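Local coordinates for putative hemin ABC transport system, membrane protein (Burkholderia cenocepacia J2315, PDB 5B57) that probably forms the membrane-spanning permease of a heme-importing ABC transporter, working as two copies of the same subunit, at residues A[312-315]-A[316-320]; A[183-186]-A[187-191]; A[83-87]-A[88-92]. All coordinates share one frame; numbering follows the deposited sequence.

All three contacts are local, each within a turn or two of one chain, and none touches another. Interaction 3 comes first in the sequence, at the end of helix 80-87; interaction 2 follows at the end of helix 168-188, and interaction 1 lies inside helix 311-323. Interactions 2 and 3 sit on opposite sides of the chain's centre, their own centres about 54 Å apart. The more buried interaction 1 has its centre about 29 Å from that of interaction 2 and 38 Å from that of interaction 3. A bound decyl maltoside lies about 9 Å from the Leu-87 side chain of interaction 3, while interaction 2 meets the second subunit.

Interaction 1 of 3, residues A[312-315]-A[316-320]; sequences GLVA and PHCVR
Pro-316 puts its ring into the preceding turn, with CG 3.2 Å from Gly-312 O and CD 3.4 Å from Leu-313 O. Pro-316 N carries no hydrogen to give Gly-312 O, and the helix kinks here; Gln-126 NE2 supplies the missing donor from outside. Val-314 O is gripped twice. His-317 N reaches it at 3.0 Å from well above the carbonyl plane, and Cys-318 N at 3.2 Å almost in line with the C=O. Helical i to i+4 bonding resumes with this second bond, and Val-319 N to Ala-315 O (3.3 Å, 179° at the hydrogen) continues it; Cys-318 N also bonds Ala-315 O weakly. With CG anti to its backbone N (chi1 -165°), His-317 swings its ring from the helix so that ND1 accepts from Arg-320 NH2 at 3.3 Å. ND1 lies in the guanidinium plane of Arg-320, and one face of that group stands over Pro-316 O. Arg-320 NH2 also bonds Gln-126 OE1, so one glutamine serves both the kink and the arginine. Helix 94-128 thus backs Pro-316 through Ala-123 and Gln-126, helix 327-352 covers Cys-318 and Val-319 with Leu-337, and helix 360-378 sets Phe-371 against Val-314 and His-317.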
loop_
_atom_site.group_PDB
_atom_site.type_symbol
_atom_site.label_atom_id
_atom_site.label_comp_id
_atom_site.label_asym_id
_atom_site.label_seq_id
_atom_site.Cartn_x
_atom_site.Cartn_y
_atom_site.Cartn_z
ATOM N N GLY A 312 16.751 -9.172 -8.702
ATOM C CA GLY A 312 16.262 -7.837 -9.032
ATOM C C GLY A 312 15.619 -7.088 -7.870
ATOM O O GLY A 312 15.352 -5.885 -8.003
ATOM N N LEU A 313 15.329 -7.771 -6.751
ATOM C CA LEU A 313 14.922 -7.116 -5.511
ATOM C C LEU A 313 16.140 -6.803 -4.650
ATOM O O LEU A 313 16.356 -5.650 -4.274
ATOM C CB LEU A 313 13.939 -8.004 -4.749
ATOM C CG LEU A 313 12.467 -7.613 -4.569
ATOM C CD1 LEU A 313 11.733 -7.466 -5.882
ATOM C CD2 LEU A 313 11.759 -8.656 -3.731
ATOM N N VAL A 314 16.970 -7.818 -4.387
ATOM C CA VAL A 314 18.130 -7.684 -3.499
ATOM C C VAL A 314 19.139 -6.668 -4.037
ATOM O O VAL A 314 19.554 -5.747 -3.333
ATOM C CB VAL A 314 18.803 -9.055 -3.291
ATOM C CG1 VAL A 314 20.138 -8.886 -2.568
ATOM C CG2 VAL A 314 17.886 -9.998 -2.544
ATOM N N ALA A 315 19.610 -6.859 -5.256
ATOM C CA ALA A 315 20.752 -6.058 -5.678
ATOM C C ALA A 315 20.455 -4.566 -5.647
ATOM O O ALA A 315 21.189 -3.842 -4.960
ATOM C CB ALA A 315 21.264 -6.541 -7.034
ATOM N N PRO A 316 19.403 -4.036 -6.279
ATOM C CA PRO A 316 19.233 -2.573 -6.248
ATOM C C PRO A 316 18.940 -2.039 -4.871
ATOM O O PRO A 316 18.997 -0.814 -4.682
ATOM C CB PRO A 316 18.062 -2.322 -7.203
ATOM C CG PRO A 316 17.335 -3.554 -7.218
ATOM C CD PRO A 316 18.273 -4.692 -6.949
ATOM N N HIS A 317 18.652 -2.907 -3.901
ATOM C CA HIS A 317 18.411 -2.457 -2.539
ATOM C C HIS A 317 19.690 -2.284 -1.738
ATOM O O HIS A 317 19.763 -1.388 -0.900
ATOM C CB HIS A 317 17.490 -3.423 -1.800
ATOM C CG HIS A 317 16.918 -2.845 -0.544
ATOM N ND1 HIS A 317 15.840 -1.981 -0.542
ATOM C CD2 HIS A 317 17.302 -2.969 0.749
ATOM C CE1 HIS A 317 15.571 -1.620 0.699
ATOM N NE2 HIS A 317 16.446 -2.201 1.500
ATOM N N CYS A 318 20.707 -3.097 -1.962
ATOM C CA CYS A 318 21.945 -2.871 -1.226
ATOM C C CYS A 318 22.706 -1.696 -1.810
ATOM O O CYS A 318 23.261 -0.876 -1.064
ATOM C CB CYS A 318 22.807 -4.132 -1.228
ATOM S SG CYS A 318 21.889 -5.638 -0.843
ATOM N N VAL A 319 22.736 -1.596 -3.139
ATOM C CA VAL A 319 23.447 -0.492 -3.764
ATOM C C VAL A 319 22.839 0.820 -3.320
ATOM O O VAL A 319 23.551 1.814 -3.100
ATOM C CB VAL A 319 23.416 -0.633 -5.289
ATOM C CG1 VAL A 319 23.848 0.682 -5.928
ATOM C CG2 VAL A 319 24.257 -1.847 -5.748
ATOM N N ARG A 320 21.514 0.832 -3.136
ATOM C CA ARG A 320 20.832 2.038 -2.660
ATOM C C ARG A 320 21.281 2.418 -1.245
ATOM O O ARG A 320 21.689 3.558 -0.996
ATOM C CB ARG A 320 19.324 1.831 -2.711
ATOM C CG ARG A 320 18.645 2.392 -3.935
ATOM C CD ARG A 320 17.157 2.496 -3.658
ATOM N NE ARG A 320 16.628 1.203 -3.239
ATOM C CZ ARG A 320 15.990 0.373 -4.051
ATOM N NH1 ARG A 320 15.790 0.703 -5.322
ATOM N NH2 ARG A 320 15.532 -0.779 -3.591
#

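Interaction 2 of 3, residues A[183-186]-A[187-191]; sequences LVYR and LAASR
Ala-189 and Tyr-185 meet through both backbone and side chain where helix 168-188 ends. Among the hydrogen bonds, three follow the helical pattern: Leu-187 N to Leu-183 O at 3.0 Å, Ala-188 N to Val-184 O at 3.2 Å, and Ala-189 N to Tyr-185 O at 2.9 Å. Tyr-185 O takes a second, weak bond from Ala-188 N. Ala-189 still donates to the last turn although its own backbone has already become extended (psi 146°). The apolar contacts come next. Ala-189 CB stands over one face of the Tyr-185 ring in a CH-pi contact, 4.3 Å from the ring centroid and nearest the CE2 and CZ side. One turn back, Leu-183 CD1 lies 4.0 Å from Leu-187 CG, and both side chains lean on Ile-206. Charge is the third element: Arg-186, its chain bent at chi2 and chi3, and the extended Arg-191 bring their guanidinium groups together with the planes 81° apart, Arg-186 NH1 at the edge of the other group. Arg-191 is poorly ordered, which makes this close approach of like charges doubtful. Beyond the segments, Arg-380 of the second subunit bonds Ala-188 O and, weakly, Leu-187 O. The last helical bonds and Ala-189 leaving helical angles mark the C-terminal end of a predicted membrane-spanning helix in a helical hairpin: the chain turns through the short loop, with Leu-194 against Tyr-185, into helix 196-220.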
loop_
_atom_site.group_PDB
_atom_site.type_symbol
_atom_site.label_atom_id
_atom_site.label_comp_id
_atom_site.label_asym_id
_atom_site.label_seq_id
_atom_site.Cartn_x
_atom_site.Cartn_y
_atom_site.Cartn_z
ATOM N N LEU A 183 0.147 -7.576 -23.808
ATOM C CA LEU A 183 -1.285 -7.666 -23.568
ATOM C C LEU A 183 -1.653 -6.996 -22.250
ATOM O O LEU A 183 -2.618 -6.231 -22.192
ATOM C CB LEU A 183 -1.729 -9.129 -23.611
ATOM C CG LEU A 183 -3.078 -9.574 -23.011
ATOM C CD1 LEU A 183 -4.271 -8.845 -23.630
ATOM C CD2 LEU A 183 -3.267 -11.086 -23.092
ATOM N N VAL A 184 -0.859 -7.226 -21.195
ATOM C CA VAL A 184 -1.112 -6.598 -19.895
ATOM C C VAL A 184 -1.073 -5.077 -20.009
ATOM O O VAL A 184 -1.913 -4.378 -19.440
ATOM C CB VAL A 184 -0.110 -7.115 -18.845
ATOM C CG1 VAL A 184 -0.224 -6.316 -17.551
ATOM C CG2 VAL A 184 -0.390 -8.542 -18.551
ATOM N N TYR A 185 -0.105 -4.545 -20.759
ATOM C CA TYR A 185 -0.038 -3.106 -20.985
ATOM C C TYR A 185 -1.311 -2.578 -21.645
ATOM O O TYR A 185 -1.889 -1.590 -21.189
ATOM C CB TYR A 185 1.182 -2.764 -21.837
ATOM C CG TYR A 185 1.312 -1.278 -22.082
ATOM C CD1 TYR A 185 1.924 -0.451 -21.152
ATOM C CD2 TYR A 185 0.791 -0.693 -23.224
ATOM C CE1 TYR A 185 2.029 0.923 -21.363
ATOM C CE2 TYR A 185 0.889 0.676 -23.441
ATOM C CZ TYR A 185 1.507 1.481 -22.505
ATOM O OH TYR A 185 1.616 2.847 -22.702
ATOM N N ARG A 186 -1.762 -3.215 -22.730
ATOM C CA ARG A 186 -2.968 -2.725 -23.397
ATOM C C ARG A 186 -4.183 -2.740 -22.472
ATOM O O ARG A 186 -5.011 -1.819 -22.519
ATOM C CB ARG A 186 -3.255 -3.535 -24.658
ATOM C CG ARG A 186 -3.120 -2.713 -25.933
ATOM C CD ARG A 186 -4.181 -1.597 -26.048
ATOM N NE ARG A 186 -5.506 -2.116 -26.416
ATOM C CZ ARG A 186 -5.937 -2.321 -27.667
ATOM N NH1 ARG A 186 -5.165 -2.057 -28.719
ATOM N NH2 ARG A 186 -7.155 -2.803 -27.870
ATOM N N LEU A 187 -4.313 -3.771 -21.620
ATOM C CA LEU A 187 -5.486 -3.870 -20.745
ATOM C C LEU A 187 -5.520 -2.748 -19.714
ATOM O O LEU A 187 -6.606 -2.287 -19.321
ATOM C CB LEU A 187 -5.522 -5.228 -20.040
ATOM C CG LEU A 187 -5.865 -6.486 -20.845
ATOM C CD1 LEU A 187 -6.005 -7.636 -19.883
ATOM C CD2 LEU A 187 -7.126 -6.361 -21.715
ATOM N N ALA A 188 -4.343 -2.286 -19.277
ATOM C CA ALA A 188 -4.263 -1.259 -18.245
ATOM C C ALA A 188 -4.317 0.141 -18.838
ATOM O O ALA A 188 -4.896 1.051 -18.232
ATOM C CB ALA A 188 -2.986 -1.435 -17.431
ATOM N N ALA A 189 -3.722 0.336 -20.012
ATOM C CA ALA A 189 -3.668 1.659 -20.611
ATOM C C ALA A 189 -4.915 1.932 -21.446
ATOM O O ALA A 189 -5.489 1.034 -22.075
ATOM C CB ALA A 189 -2.405 1.816 -21.457
ATOM N N SER A 190 -5.333 3.200 -21.437
ATOM C CA SER A 190 -6.603 3.633 -22.005
ATOM C C SER A 190 -6.429 4.541 -23.218
ATOM O O SER A 190 -7.332 5.323 -23.529
ATOM C CB SER A 190 -7.429 4.341 -20.930
ATOM O OG SER A 190 -6.614 5.226 -20.179
ATOM N N ARG A 191 -5.292 4.447 -23.908
ATOM C CA ARG A 191 -4.989 5.276 -25.081
ATOM C C ARG A 191 -5.139 6.780 -24.796
ATOM O O ARG A 191 -6.041 7.423 -25.340
ATOM C CB ARG A 191 -5.887 4.886 -26.269
ATOM C CG ARG A 191 -5.644 3.496 -26.839
ATOM C CD ARG A 191 -6.581 3.222 -28.008
ATOM N NE ARG A 191 -6.356 1.905 -28.605
ATOM C CZ ARG A 191 -7.054 1.410 -29.624
ATOM N NH1 ARG A 191 -8.028 2.120 -30.171
ATOM N NH2 ARG A 191 -6.777 0.201 -30.099
#

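Interaction 3 of 3, residues A[83-87]-A[88-92]; sequences AWAAL and SGDPA
A Schellman motif closes helix 80-87, tying Gly-89 and Asp-90 back to Ala-86 and Ala-85. The outer bond runs from Asp-90 N to Ala-85 O at 3.1 Å, with 158° at the hydrogen; inside it, Gly-89 N makes a weak bond to Ala-86 O at 3.3 Å. Gly-89 turns the chain at a positive phi of 104°, a conformation in which a beta carbon would press on the preceding carbonyl. Ala-85 O also receives a weak bond from Ser-88 N. The indole of Trp-84 flanks the Ser-88 side chain with one face toward OG, but the hydroxyl is modelled too close to Trp-84 O for its exact place to be trusted. Asp-90 folds back over the last turn: its CB comes 3.2 Å from Ala-85 O, and OD2 lies 3.8 Å from Ala-85 CB. The same carboxylate also serves the onward chain, Asp-90 OD1 accepting from Ala-92 N at 2.9 Å, from well above its own plane, in an Asx turn. Beneath this surface corner, Ala-86 meets Ala-96 and Leu-87 packs on Leu-100 and Leu-101 of helix 94-128. The chemistry thus joins two turns: backbone N-H groups take up carbonyls at the end of one helix, while an acidic side chain binds an N-H just ahead of the next, whose start would probably favour its negative charge.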
loop_
_atom_site.group_PDB
_atom_site.type_symbol
_atom_site.label_atom_id
_atom_site.label_comp_id
_atom_site.label_asym_id
_atom_site.label_seq_id
_atom_site.Cartn_x
_atom_site.Cartn_y
_atom_site.Cartn_z
ATOM N N ALA A 83 44.839 -22.550 -17.250
ATOM C CA ALA A 83 43.635 -22.045 -17.909
ATOM C C ALA A 83 43.930 -20.807 -18.738
ATOM O O ALA A 83 43.396 -20.650 -19.842
ATOM C CB ALA A 83 42.552 -21.730 -16.880
ATOM N N TRP A 84 44.738 -19.890 -18.207
ATOM C CA TRP A 84 45.256 -18.822 -19.048
ATOM C C TRP A 84 45.909 -19.391 -20.296
ATOM O O TRP A 84 45.466 -19.118 -21.419
ATOM C CB TRP A 84 46.251 -17.979 -18.281
ATOM C CG TRP A 84 46.651 -16.802 -19.078
ATOM C CD1 TRP A 84 47.795 -16.644 -19.806
ATOM C CD2 TRP A 84 45.889 -15.608 -19.257
ATOM N NE1 TRP A 84 47.798 -15.410 -20.411
ATOM C CE2 TRP A 84 46.638 -14.754 -20.087
ATOM C CE3 TRP A 84 44.651 -15.171 -18.778
ATOM C CZ2 TRP A 84 46.188 -13.494 -20.456
ATOM C CZ3 TRP A 84 44.207 -13.915 -19.140
ATOM C CH2 TRP A 84 44.972 -13.092 -19.971
ATOM N N ALA A 85 46.960 -20.207 -20.109
ATOM C CA ALA A 85 47.669 -20.823 -21.235
ATOM C C ALA A 85 46.717 -21.418 -22.274
ATOM O O ALA A 85 46.903 -21.206 -23.475
ATOM C CB ALA A 85 48.622 -21.897 -20.725
ATOM N N ALA A 86 45.689 -22.160 -21.833
ATOM C CA ALA A 86 44.775 -22.816 -22.769
ATOM C C ALA A 86 43.988 -21.801 -23.590
ATOM O O ALA A 86 43.895 -21.918 -24.816
ATOM C CB ALA A 86 43.818 -23.745 -22.017
ATOM N N LEU A 87 43.401 -20.800 -22.932
ATOM C CA LEU A 87 42.594 -19.814 -23.649
ATOM C C LEU A 87 43.424 -18.913 -24.535
ATOM O O LEU A 87 42.875 -18.272 -25.432
ATOM C CB LEU A 87 41.802 -18.939 -22.676
ATOM C CG LEU A 87 40.482 -19.512 -22.152
ATOM C CD1 LEU A 87 39.789 -18.418 -21.404
ATOM C CD2 LEU A 87 39.612 -20.047 -23.290
ATOM N N SER A 88 44.728 -18.843 -24.300
ATOM C CA SER A 88 45.618 -17.984 -25.061
ATOM C C SER A 88 46.286 -18.686 -26.226
ATOM O O SER A 88 47.177 -18.101 -26.848
ATOM C CB SER A 88 46.704 -17.428 -24.154
ATOM O OG SER A 88 46.394 -17.692 -22.807
ATOM N N GLY A 89 45.934 -19.937 -26.509
ATOM C CA GLY A 89 46.384 -20.602 -27.715
ATOM C C GLY A 89 47.479 -21.630 -27.574
ATOM O O GLY A 89 47.972 -22.114 -28.598
ATOM N N ASP A 90 47.879 -21.983 -26.365
ATOM C CA ASP A 90 48.896 -22.998 -26.143
ATOM C C ASP A 90 48.527 -24.279 -26.891
ATOM O O ASP A 90 47.513 -24.911 -26.554
ATOM C CB ASP A 90 49.003 -23.248 -24.637
ATOM C CG ASP A 90 50.052 -24.271 -24.255
ATOM O OD1 ASP A 90 50.681 -24.919 -25.131
ATOM O OD2 ASP A 90 50.225 -24.431 -23.024
ATOM N N PRO A 91 49.308 -24.691 -27.899
ATOM C CA PRO A 91 48.982 -25.931 -28.626
ATOM C C PRO A 91 48.878 -27.153 -27.736
ATOM O O PRO A 91 48.160 -28.085 -28.099
ATOM C CB PRO A 91 50.144 -26.068 -29.626
ATOM C CG PRO A 91 50.760 -24.777 -29.717
ATOM C CD PRO A 91 50.554 -24.101 -28.397
ATOM N N ALA A 92 49.551 -27.168 -26.576
ATOM C CA ALA A 92 49.502 -28.285 -25.638
ATOM C C ALA A 92 48.131 -28.503 -24.999
ATOM O O ALA A 92 47.920 -29.567 -24.409
ATOM C CB ALA A 92 50.530 -28.076 -24.526
#